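Local atomic coordinates of Rbstp0775 protein (Geobacillus stearothermophilus, PDB entry 1RZ3), a protein that is of unknown function but is probably an ATP-binding P-loop kinase of the phosphoribulokinase and uridine kinase family, possibly acting on uridine. Residues Q44-R47 with S52-V55; T37-L42 with M127-G132. All coordinates share one frame; numbering follows the deposited sequence.

Contact 1 (Q44-R47 with S52-V55); sequences QTLR and SVCV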
loop_
_atom_site.group_PDB
_atom_site.type_symbol
_atom_site.label_atom_id
_atom_site.label_comp_id
_atom_site.label_asym_id
_atom_site.label_seq_id
_atom_site.Cartn_x
_atom_site.Cartn_y
_atom_site.Cartn_z
ATOM N N GLN A 44 4.881 -13.155 -6.581
ATOM C CA GLN A 44 5.592 -14.114 -7.416
ATOM C C GLN A 44 5.240 -15.543 -7.000
ATOM O O GLN A 44 4.915 -16.387 -7.833
ATOM C CB GLN A 44 7.103 -13.892 -7.296
ATOM C CG GLN A 44 7.938 -14.736 -8.243
ATOM C CD GLN A 44 7.526 -14.558 -9.693
ATOM O OE1 GLN A 44 6.432 -14.959 -10.093
ATOM N NE2 GLN A 44 8.399 -13.947 -10.488
ATOM N N THR A 45 5.313 -15.807 -5.703
ATOM C CA THR A 45 4.997 -17.128 -5.170
ATOM C C THR A 45 3.547 -17.520 -5.481
ATOM O O THR A 45 3.259 -18.674 -5.820
ATOM C CB THR A 45 5.221 -17.156 -3.650
ATOM O OG1 THR A 45 6.547 -16.689 -3.361
ATOM C CG2 THR A 45 5.061 -18.564 -3.109
ATOM N N LEU A 46 2.637 -16.555 -5.373
ATOM C CA LEU A 46 1.228 -16.815 -5.655
ATOM C C LEU A 46 1.020 -17.195 -7.116
ATOM O O LEU A 46 0.263 -18.121 -7.429
ATOM C CB LEU A 46 0.382 -15.582 -5.295
ATOM C CG LEU A 46 0.197 -15.342 -3.788
ATOM C CD1 LEU A 46 -0.369 -13.957 -3.541
ATOM C CD2 LEU A 46 -0.728 -16.410 -3.209
ATOM N N ARG A 47 1.697 -16.491 -8.018
ATOM C CA ARG A 47 1.567 -16.790 -9.442
ATOM C C ARG A 47 2.001 -18.221 -9.742
ATOM O O ARG A 47 1.406 -18.900 -10.577
ATOM C CB ARG A 47 2.401 -15.812 -10.268
ATOM C CG ARG A 47 1.879 -14.384 -10.220
ATOM C CD ARG A 47 2.733 -13.447 -11.062
ATOM N NE ARG A 47 2.237 -12.079 -10.978
ATOM C CZ ARG A 47 2.890 -11.085 -10.389
ATOM N NH1 ARG A 47 4.077 -11.305 -9.841
ATOM N NH2 ARG A 47 2.343 -9.878 -10.325
ATOM N N SER A 52 -3.450 -15.420 -10.544
ATOM C CA SER A 52 -3.132 -14.229 -11.328
ATOM C C SER A 52 -3.228 -13.055 -10.358
ATOM O O SER A 52 -4.296 -12.794 -9.804
ATOM C CB SER A 52 -4.129 -14.033 -12.469
ATOM O OG SER A 52 -3.927 -14.993 -13.491
ATOM N N VAL A 53 -2.111 -12.360 -10.165
ATOM C CA VAL A 53 -2.045 -11.233 -9.235
ATOM C C VAL A 53 -1.621 -9.921 -9.899
ATOM O O VAL A 53 -0.639 -9.883 -10.645
ATOM C CB VAL A 53 -1.037 -11.526 -8.091
ATOM C CG1 VAL A 53 -1.052 -10.390 -7.066
ATOM C CG2 VAL A 53 -1.364 -12.858 -7.430
ATOM N N CYS A 54 -2.370 -8.856 -9.617
ATOM C CA CYS A 54 -2.082 -7.514 -10.132
ATOM C C CYS A 54 -1.550 -6.745 -8.913
ATOM O O CYS A 54 -2.158 -6.779 -7.844
ATOM C CB CYS A 54 -3.368 -6.864 -10.662
ATOM S SG CYS A 54 -3.163 -5.185 -11.305
ATOM N N VAL A 55 -0.422 -6.058 -9.070
ATOM C CA VAL A 55 0.182 -5.342 -7.947
ATOM C C VAL A 55 0.251 -3.825 -8.122
ATOM O O VAL A 55 0.579 -3.331 -9.200
ATOM C CB VAL A 55 1.626 -5.846 -7.695
ATOM C CG1 VAL A 55 2.195 -5.195 -6.443
ATOM C CG2 VAL A 55 1.647 -7.372 -7.576
#
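Arg-47 reaches from the last turn of helix 35-48 to the first residues of strand 53-57 and gives its NH2 to the carbonyl oxygen of Val-53, with 3.0 Å between NH2 and O. The side chain starts with CG anti to the carbonyl carbon (chi1 -67°) and then runs fully extended from CG to NE, which carries the guanidinium from the helix to the strand. The bond is moderately bent, 151° at the hydrogen. NH2 stands above the Val-53 carbonyl plane, well off the lone pairs, while the oxygen meets the edge of the guanidinium, tilted somewhat from its plane. The same NH2 lies 3.8 Å from CG2 of Val-55, whose side chain crosses that of the arginine at about a right angle.

One residue back, Leu-46 faces the strand with its CB, 3.9 Å from CG2 of Val-53, and its CD1 stands a little farther from the same methyl. With CG1 of Val-53 anti to the backbone N (chi1 -176°), CG2 lies beside that N, anti to the carbonyl carbon, and meets Leu-46. Leu-46 also packs on Cys-11 and Leu-15 of helix 3-15 and on Met-129 of the neighbouring strand, so this half of the contact is buried.

The chemistry is thus split: a buried aliphatic pair closes the inner side, and an arginine on the solvent-exposed side reaches across. Its bond engages the carbonyl of an outermost strand of the sheet and ties the helix end to the strand that follows it, across a four-residue connection.

Contact 2 (T37-L42 with M127-G132); sequences TLANQL and MIMIEG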
loop_
_atom_site.group_PDB
_atom_site.type_symbol
_atom_site.label_atom_id
_atom_site.label_comp_id
_atom_site.label_asym_id
_atom_site.label_seq_id
_atom_site.Cartn_x
_atom_site.Cartn_y
_atom_site.Cartn_z
ATOM N N THR A 37 9.409 -5.226 -1.118
ATOM C CA THR A 37 10.072 -6.492 -1.389
ATOM C C THR A 37 9.136 -7.645 -1.058
ATOM O O THR A 37 9.035 -8.607 -1.818
ATOM C CB THR A 37 11.359 -6.649 -0.550
ATOM O OG1 THR A 37 12.263 -5.580 -0.853
ATOM C CG2 THR A 37 12.037 -7.979 -0.863
ATOM N N LEU A 38 8.455 -7.551 0.080
ATOM C CA LEU A 38 7.539 -8.609 0.485
ATOM C C LEU A 38 6.435 -8.768 -0.544
ATOM O O LEU A 38 6.106 -9.886 -0.941
ATOM C CB LEU A 38 6.920 -8.306 1.848
ATOM C CG LEU A 38 5.878 -9.337 2.298
ATOM C CD1 LEU A 38 6.530 -10.708 2.424
ATOM C CD2 LEU A 38 5.274 -8.915 3.621
ATOM N N ALA A 39 5.867 -7.646 -0.973
ATOM C CA ALA A 39 4.793 -7.668 -1.959
ATOM C C ALA A 39 5.218 -8.383 -3.236
ATOM O O ALA A 39 4.513 -9.266 -3.723
ATOM C CB ALA A 39 4.351 -6.249 -2.282
ATOM N N ASN A 40 6.372 -8.005 -3.778
ATOM C CA ASN A 40 6.851 -8.615 -5.009
ATOM C C ASN A 40 7.128 -10.107 -4.876
ATOM O O ASN A 40 6.745 -10.893 -5.742
ATOM C CB ASN A 40 8.099 -7.889 -5.514
ATOM C CG ASN A 40 7.821 -6.437 -5.871
ATOM O OD1 ASN A 40 6.725 -6.094 -6.317
ATOM N ND2 ASN A 40 8.816 -5.581 -5.686
ATOM N N GLN A 41 7.787 -10.503 -3.794
ATOM C CA GLN A 41 8.087 -11.914 -3.593
ATOM C C GLN A 41 6.814 -12.719 -3.363
ATOM O O GLN A 41 6.674 -13.836 -3.864
ATOM C CB GLN A 41 9.035 -12.095 -2.408
ATOM C CG GLN A 41 10.412 -11.502 -2.640
ATOM C CD GLN A 41 11.411 -11.928 -1.587
ATOM O OE1 GLN A 41 11.247 -11.636 -0.402
ATOM N NE2 GLN A 41 12.455 -12.628 -2.014
ATOM N N LEU A 42 5.885 -12.149 -2.604
ATOM C CA LEU A 42 4.628 -12.828 -2.321
ATOM C C LEU A 42 3.811 -13.021 -3.600
ATOM O O LEU A 42 3.302 -14.110 -3.860
ATOM C CB LEU A 42 3.816 -12.028 -1.298
ATOM C CG LEU A 42 2.552 -12.708 -0.771
ATOM C CD1 LEU A 42 2.919 -14.042 -0.123
ATOM C CD2 LEU A 42 1.869 -11.795 0.239
HETATM N N MSE A 127 -6.454 -11.944 -7.693
HETATM C CA MSE A 127 -6.169 -11.110 -6.534
HETATM C C MSE A 127 -5.493 -9.813 -6.942
HETATM O O MSE A 127 -4.754 -9.766 -7.923
HETATM C CB MSE A 127 -5.236 -11.840 -5.560
HETATM C CG MSE A 127 -5.660 -13.246 -5.185
HETATM SE SE MSE A 127 -4.548 -13.988 -3.755
HETATM C CE MSE A 127 -5.534 -15.628 -3.446
ATOM N N ILE A 128 -5.750 -8.763 -6.169
ATOM C CA ILE A 128 -5.147 -7.462 -6.400
ATOM C C ILE A 128 -4.347 -7.199 -5.134
ATOM O O ILE A 128 -4.891 -7.268 -4.029
ATOM C CB ILE A 128 -6.208 -6.343 -6.543
ATOM C CG1 ILE A 128 -7.187 -6.681 -7.674
ATOM C CG2 ILE A 128 -5.509 -4.997 -6.786
ATOM C CD1 ILE A 128 -6.525 -6.936 -9.001
HETATM N N MSE A 129 -3.062 -6.912 -5.282
HETATM C CA MSE A 129 -2.231 -6.651 -4.116
HETATM C C MSE A 129 -1.741 -5.213 -4.104
HETATM O O MSE A 129 -1.175 -4.729 -5.083
HETATM C CB MSE A 129 -1.040 -7.601 -4.083
HETATM C CG MSE A 129 -0.252 -7.506 -2.795
HETATM SE SE MSE A 129 1.239 -8.696 -2.821
HETATM C CE MSE A 129 0.296 -10.368 -2.589
ATOM N N ILE A 130 -1.968 -4.539 -2.985
ATOM C CA ILE A 130 -1.574 -3.148 -2.818
ATOM C C ILE A 130 -0.647 -3.017 -1.614
ATOM O O ILE A 130 -0.977 -3.478 -0.520
ATOM C CB ILE A 130 -2.823 -2.261 -2.595
ATOM C CG1 ILE A 130 -3.791 -2.446 -3.771
ATOM C CG2 ILE A 130 -2.418 -0.800 -2.441
ATOM C CD1 ILE A 130 -5.113 -1.737 -3.606
ATOM N N GLU A 131 0.519 -2.405 -1.818
ATOM C CA GLU A 131 1.465 -2.211 -0.726
ATOM C C GLU A 131 1.799 -0.733 -0.598
ATOM O O GLU A 131 1.914 -0.028 -1.600
ATOM C CB GLU A 131 2.750 -3.023 -0.964
ATOM C CG GLU A 131 3.569 -2.621 -2.188
ATOM C CD GLU A 131 4.614 -1.554 -1.891
ATOM O OE1 GLU A 131 4.683 -1.076 -0.736
ATOM O OE2 GLU A 131 5.371 -1.196 -2.820
ATOM N N GLY A 132 1.937 -0.266 0.639
ATOM C CA GLY A 132 2.266 1.131 0.861
ATOM C C GLY A 132 2.124 1.525 2.311
ATOM O O GLY A 132 1.725 0.716 3.146
#
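Selenomethionine Met-129 leaves strand 127-132 stretched out, CG anti to the backbone N and chi2 also extended, then bends at chi3 (-73°); the straight part carries SE to the helix and the bend turns CE onto Leu-42. SE sits 3.4 Å from the backbone O of Ala-39 and 4.0 Å from its CB. CE meets CD2 of Leu-42 at 3.5 Å, a snug fit, with the two side chains crossing at about a right angle.

Two residues on, Glu-131 rests its CG 3.7 Å from CB of Ala-39. The small alanine lets the helix come close here: its CA is 6.5 Å from that of Glu-131. A bend at chi2 takes the carboxylate to Thr-36 and His-57, both of which hydrogen-bond to OE2, so this buried acid has polar partners while its methylenes pack.

Helix and strand run nearly antiparallel, 162° between their directions with axes 8.9 Å apart. This is the layering of a P-loop NTPase, in which the helix after the probable Walker A loop covers the central parallel sheet.

How the contacts relate
Both contacts lie along helix 35-48 and on one face of the same parallel sheet: contact 2 uses the N-terminal half of the helix against strand 127-132, contact 1 its C-terminal turn against the adjacent edge strand 53-57. Their centres are 8 Å apart. The strands are probably joined by backbone hydrogen bonds, with Cys-54 O 2.7 Å from Met-129 N and Cys-54 N 3.1 Å from Met-127 O. Contact 2 touches the probable Walker A loop through Glu-131; in contact 1 Val-55 comes near that loop without touching it, while Arg-47 and Val-53 lie toward the start of the strand, the Arg-47 side chain about 10 Å from a bound calcium ion.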